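Local coordinates for glycosyl transferase family 8 (Streptococcus pneumoniae, PDB 5GVV), which transfers galactose from UDP-galactose to the terminal glucose of the already glycosylated serine-rich repeat protein PsrP, probably with manganese as cofactor, at residues Tyr202-Gly205 against Ala206-Lys210; Gln237-Gly241 against Arg242-Val246. One frame throughout, in Å; residues are numbered along the deposited sequence.

Contact 1: residues Tyr202-Gly205 against Ala206-Lys210; sequences YDYG and AATFK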
loop_
_atom_site.group_PDB
_atom_site.type_symbol
_atom_site.label_atom_id
_atom_site.label_comp_id
_atom_site.label_asym_id
_atom_site.label_seq_id
_atom_site.Cartn_x
_atom_site.Cartn_y
_atom_site.Cartn_z
ATOM N N TYR A 202 -23.331 -2.719 2.887
ATOM C CA TYR A 202 -24.510 -2.467 3.716
ATOM C C TYR A 202 -24.891 -3.670 4.581
ATOM O O TYR A 202 -25.771 -3.561 5.442
ATOM C CB TYR A 202 -25.703 -2.050 2.844
ATOM C CG TYR A 202 -26.950 -1.664 3.623
ATOM C CD1 TYR A 202 -26.943 -0.578 4.493
ATOM C CD2 TYR A 202 -28.133 -2.384 3.485
ATOM C CE1 TYR A 202 -28.079 -0.219 5.201
ATOM C CE2 TYR A 202 -29.271 -2.036 4.193
ATOM C CZ TYR A 202 -29.235 -0.951 5.051
ATOM O OH TYR A 202 -30.364 -0.596 5.760
ATOM N N ASP A 203 -24.224 -4.804 4.359
ATOM C CA ASP A 203 -24.539 -6.046 5.075
ATOM C C ASP A 203 -24.700 -5.861 6.585
ATOM O O ASP A 203 -25.680 -6.331 7.171
ATOM C CB ASP A 203 -23.474 -7.111 4.798
ATOM C CG ASP A 203 -23.670 -7.800 3.458
ATOM O OD1 ASP A 203 -24.585 -7.395 2.705
ATOM O OD2 ASP A 203 -22.899 -8.740 3.153
ATOM N N TYR A 204 -23.743 -5.175 7.207
ATOM C CA TYR A 204 -23.812 -4.913 8.641
ATOM C C TYR A 204 -25.038 -4.075 8.968
ATOM O O TYR A 204 -25.740 -4.354 9.936
ATOM C CB TYR A 204 -22.548 -4.215 9.160
ATOM C CG TYR A 204 -22.559 -4.058 10.667
ATOM C CD1 TYR A 204 -22.071 -5.065 11.493
ATOM C CD2 TYR A 204 -23.090 -2.918 11.267
ATOM C CE1 TYR A 204 -22.096 -4.940 12.870
ATOM C CE2 TYR A 204 -23.120 -2.784 12.647
ATOM C CZ TYR A 204 -22.618 -3.795 13.440
ATOM O OH TYR A 204 -22.651 -3.670 14.810
ATOM N N GLY A 205 -25.293 -3.050 8.159
ATOM C CA GLY A 205 -26.481 -2.232 8.332
ATOM C C GLY A 205 -27.756 -3.042 8.166
ATOM O O GLY A 205 -28.683 -2.943 8.973
ATOM N N ALA A 206 -27.795 -3.860 7.120
ATOM C CA ALA A 206 -28.975 -4.666 6.824
ATOM C C ALA A 206 -29.263 -5.663 7.940
ATOM O O ALA A 206 -30.416 -5.868 8.326
ATOM C CB ALA A 206 -28.797 -5.386 5.504
ATOM N N ALA A 207 -28.213 -6.301 8.439
ATOM C CA ALA A 207 -28.358 -7.222 9.562
ATOM C C ALA A 207 -28.760 -6.475 10.838
ATOM O O ALA A 207 -29.473 -7.015 11.691
ATOM C CB ALA A 207 -27.072 -8.004 9.774
ATOM N N THR A 208 -28.286 -5.237 10.966
ATOM C CA THR A 208 -28.658 -4.369 12.081
ATOM C C THR A 208 -30.164 -4.082 12.077
ATOM O O THR A 208 -30.859 -4.283 13.082
ATOM C CB THR A 208 -27.888 -3.028 12.024
ATOM O OG1 THR A 208 -26.484 -3.259 12.205
ATOM C CG2 THR A 208 -28.377 -2.079 13.099
ATOM N N PHE A 209 -30.668 -3.614 10.940
ATOM C CA PHE A 209 -32.069 -3.234 10.842
ATOM C C PHE A 209 -32.962 -4.410 10.458
ATOM O O PHE A 209 -34.170 -4.244 10.255
ATOM C CB PHE A 209 -32.225 -2.069 9.862
ATOM C CG PHE A 209 -31.490 -0.828 10.285
ATOM C CD1 PHE A 209 -31.918 -0.099 11.387
ATOM C CD2 PHE A 209 -30.372 -0.388 9.585
ATOM C CE1 PHE A 209 -31.246 1.049 11.786
ATOM C CE2 PHE A 209 -29.695 0.756 9.976
ATOM C CZ PHE A 209 -30.131 1.473 11.080
ATOM N N LYS A 210 -32.356 -5.592 10.362
ATOM C CA LYS A 210 -33.088 -6.836 10.129
ATOM C C LYS A 210 -33.821 -6.867 8.782
ATOM O O LYS A 210 -34.969 -7.319 8.690
ATOM C CB LYS A 210 -34.042 -7.130 11.293
ATOM C CG LYS A 210 -33.322 -7.471 12.594
ATOM C CD LYS A 210 -33.365 -8.968 12.843
ATOM C CE LYS A 210 -32.071 -9.473 13.464
ATOM N NZ LYS A 210 -31.900 -10.948 13.279
#

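Contact 2: residues Gln237-Gly241 against Arg242-Val246; sequences QFSVG and RLREV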
loop_
_atom_site.group_PDB
_atom_site.type_symbol
_atom_site.label_atom_id
_atom_site.label_comp_id
_atom_site.label_asym_id
_atom_site.label_seq_id
_atom_site.Cartn_x
_atom_site.Cartn_y
_atom_site.Cartn_z
ATOM N N GLN A 237 -8.253 -6.154 8.968
ATOM C CA GLN A 237 -7.858 -7.465 9.478
ATOM C C GLN A 237 -9.098 -8.324 9.682
ATOM O O GLN A 237 -9.105 -9.524 9.364
ATOM C CB GLN A 237 -7.074 -7.333 10.789
ATOM C CG GLN A 237 -6.701 -8.678 11.417
ATOM C CD GLN A 237 -5.843 -8.540 12.664
ATOM O OE1 GLN A 237 -5.965 -7.569 13.412
ATOM N NE2 GLN A 237 -4.968 -9.519 12.894
ATOM N N PHE A 238 -10.155 -7.703 10.203
ATOM C CA PHE A 238 -11.430 -8.393 10.357
ATOM C C PHE A 238 -12.544 -7.610 9.670
ATOM O O PHE A 238 -12.528 -6.373 9.651
ATOM C CB PHE A 238 -11.779 -8.579 11.837
ATOM C CG PHE A 238 -10.651 -9.122 12.673
ATOM C CD1 PHE A 238 -10.256 -10.449 12.559
ATOM C CD2 PHE A 238 -10.005 -8.310 13.595
ATOM C CE1 PHE A 238 -9.223 -10.950 13.339
ATOM C CE2 PHE A 238 -8.969 -8.803 14.379
ATOM C CZ PHE A 238 -8.577 -10.124 14.249
ATOM N N SER A 239 -13.508 -8.338 9.110
ATOM C CA SER A 239 -14.711 -7.741 8.536
ATOM C C SER A 239 -15.817 -8.778 8.638
ATOM O O SER A 239 -15.541 -9.956 8.885
ATOM C CB SER A 239 -14.494 -7.330 7.077
ATOM O OG SER A 239 -14.248 -8.463 6.258
ATOM N N VAL A 240 -17.067 -8.356 8.470
ATOM C CA VAL A 240 -18.187 -9.270 8.668
ATOM C C VAL A 240 -19.099 -9.361 7.446
ATOM O O VAL A 240 -19.904 -10.285 7.332
ATOM C CB VAL A 240 -19.010 -8.888 9.912
ATOM C CG1 VAL A 240 -18.180 -9.065 11.173
ATOM C CG2 VAL A 240 -19.519 -7.452 9.797
ATOM N N GLY A 241 -18.970 -8.404 6.533
ATOM C CA GLY A 241 -19.770 -8.410 5.320
ATOM C C GLY A 241 -19.322 -9.476 4.338
ATOM O O GLY A 241 -18.208 -9.999 4.447
ATOM N N ARG A 242 -20.186 -9.789 3.375
ATOM C CA ARG A 242 -19.896 -10.821 2.384
ATOM C C ARG A 242 -18.995 -10.311 1.268
ATOM O O ARG A 242 -18.869 -9.095 1.070
ATOM C CB ARG A 242 -21.196 -11.352 1.775
ATOM C CG ARG A 242 -22.051 -12.182 2.719
ATOM C CD ARG A 242 -23.464 -12.344 2.164
ATOM N NE ARG A 242 -24.113 -11.050 1.973
ATOM C CZ ARG A 242 -25.202 -10.858 1.234
ATOM N NH1 ARG A 242 -25.769 -11.880 0.611
ATOM N NH2 ARG A 242 -25.724 -9.644 1.113
ATOM N N LEU A 243 -18.365 -11.253 0.562
ATOM C CA LEU A 243 -17.567 -10.983 -0.643
ATOM C C LEU A 243 -16.205 -10.367 -0.342
ATOM O O LEU A 243 -15.596 -9.749 -1.210
ATOM C CB LEU A 243 -18.340 -10.128 -1.662
ATOM C CG LEU A 243 -19.665 -10.726 -2.157
ATOM C CD1 LEU A 243 -20.202 -9.944 -3.349
ATOM C CD2 LEU A 243 -19.505 -12.199 -2.502
ATOM N N ARG A 244 -15.737 -10.552 0.887
ATOM C CA ARG A 244 -14.408 -10.104 1.297
ATOM C C ARG A 244 -13.328 -10.664 0.368
ATOM O O ARG A 244 -12.360 -9.971 0.027
ATOM C CB ARG A 244 -14.139 -10.559 2.733
ATOM C CG ARG A 244 -12.716 -10.334 3.207
ATOM C CD ARG A 244 -12.500 -10.880 4.606
ATOM N NE ARG A 244 -11.117 -10.690 5.036
ATOM C CZ ARG A 244 -10.698 -9.676 5.788
ATOM N NH1 ARG A 244 -11.557 -8.759 6.214
ATOM N NH2 ARG A 244 -9.418 -9.582 6.124
ATOM N N GLU A 245 -13.505 -11.916 -0.046
ATOM C CA GLU A 245 -12.527 -12.603 -0.892
ATOM C C GLU A 245 -12.346 -11.966 -2.271
ATOM O O GLU A 245 -11.278 -12.078 -2.885
ATOM C CB GLU A 245 -12.907 -14.075 -1.052
ATOM C CG GLU A 245 -14.252 -14.312 -1.730
ATOM C CD GLU A 245 -15.434 -14.196 -0.773
ATOM O OE1 GLU A 245 -15.231 -13.902 0.430
ATOM O OE2 GLU A 245 -16.574 -14.411 -1.234
ATOM N N VAL A 246 -13.388 -11.305 -2.766
ATOM C CA VAL A 246 -13.318 -10.675 -4.083
ATOM C C VAL A 246 -12.340 -9.500 -4.087
ATOM O O VAL A 246 -11.574 -9.321 -5.045
ATOM C CB VAL A 246 -14.698 -10.205 -4.562
ATOM C CG1 VAL A 246 -14.589 -9.548 -5.941
ATOM C CG2 VAL A 246 -15.681 -11.373 -4.593
#

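Contact 1: residues Tyr202-Gly205 against Ala206-Lys210
Tyr202 and Ala206 are joined through the first of four successive i to i+4 backbone bonds that run through the short helix 203-208. Ala206 N reaches Tyr202 O at 2.6 Å, Ala207 N reaches Asp203 O at 2.8 Å, and Phe209 N closes the series on Gly205 O at 2.9 Å. The remaining bond, Thr208 N to Tyr204 O, is more bent, with 144° at the hydrogen. Lys210 then leaves helical geometry with a positive phi, which ends the run.

Tyr202 has its CG opposite the backbone N (chi1 -176°), and this turns the ring along the helix against the next turn. Ala206 N stands over the ring's centre, 3.7 Å above its plane, while Ala206 CB packs against CE2 of Tyr202 at 3.6 Å. Gly205 C lies over the same face, toward the rim, and the ring thus lies flat against the backbone of residues 205-206. Farther along, the hydroxyl end approaches CD2 of Phe209, the two side chains crossing at about a right angle.

This helix, 203-208, belongs to the glycosyltransferase family 8 part of the chain, and Tyr202 also lies beside Ile229 of the UDP pocket. The helix also meets the second subunit, where Ala207 packs on Met334 and Thr208 on Leu332 of that subunit.

Thr208 folds its hydroxyl back onto its own helix: with OG1 beside the backbone N (chi1 -65°), it donates to Tyr204 O at 2.6 Å, from above the carbonyl plane. Thr208 N comes to the same oxygen from the other face, and two donors therefore grip it. Thr208 OG1 also lies 3.4 Å from CE2 of the Tyr204 ring.

Contact 2: residues Gln237-Gly241 against Arg242-Val246
Ser239 and Arg244 make the one hydrogen bond that spans this turn. Arg244 NH1 donates to Ser239 OG at 2.7 Å with 152° at the hydrogen, and the oxygen sits at the edge of the guanidinium, only 7° out of its plane. Both partners are set for it. The arginine chain runs fully extended from CG to NE, with CG opposite the backbone N (chi1 171°), which carries the guanidinium across to the loop. The serine holds OG between its own backbone N and carbonyl carbon, facing the arginine.

Around that bond lie looser van der Waals and polar approaches. Ser239 OG also rests 3.4 Å from CD of Arg244, alongside the chain, and Ser239 CB lies in the guanidinium plane at 3.4 Å from NH1 of Arg244. On the other terminal nitrogen, Arg244 NH2 stands 3.3 Å from Gln237 O.

The backbone changes course between loop and helix. Leu243 adopts a positive phi just before helix 244-251, and its carbonyl oxygen takes the N-H of Val246 in the helix's first turn, at 3.1 Å from Leu243 O to Val246 N. The same Leu243 O is also hydrogen-bonded to the hydroxyl of Tyr228.

Partners outside add to this: Arg244 NE forms a salt bridge with Glu46 of the second subunit, Arg244 NH2 bonds Asn236 O, and Asp232 OD1 and OD2 receive the N-H groups of Val240 and Gly241.

One guanidinium thus ties the loop that follows the UDP-binding segment to the start of the next helix and, through Glu46 of the second subunit, to the dimer interface; these several bonds should restrict its rotation.

Overall arrangement
Contact 1 (202-210) and contact 2 (237-246) lie in series along the chain with centres 14 Å apart, and they touch directly. The salt bridge between Asp203 OD2 and Arg242 NE, 2.9 Å long, joins helix 203-208 to the turn before helix 244-251, and Tyr204 packs on Val240 beside it. Contact 1 is partly buried, a single helix held by backbone bonds, with an aromatic ring lying against it. Contact 2 sits at the surface, where a loop meets a helix start and an arginine side chain does the bridging. Both face the second subunit, the first by packing, the second also with a salt bridge and a hydrogen bond.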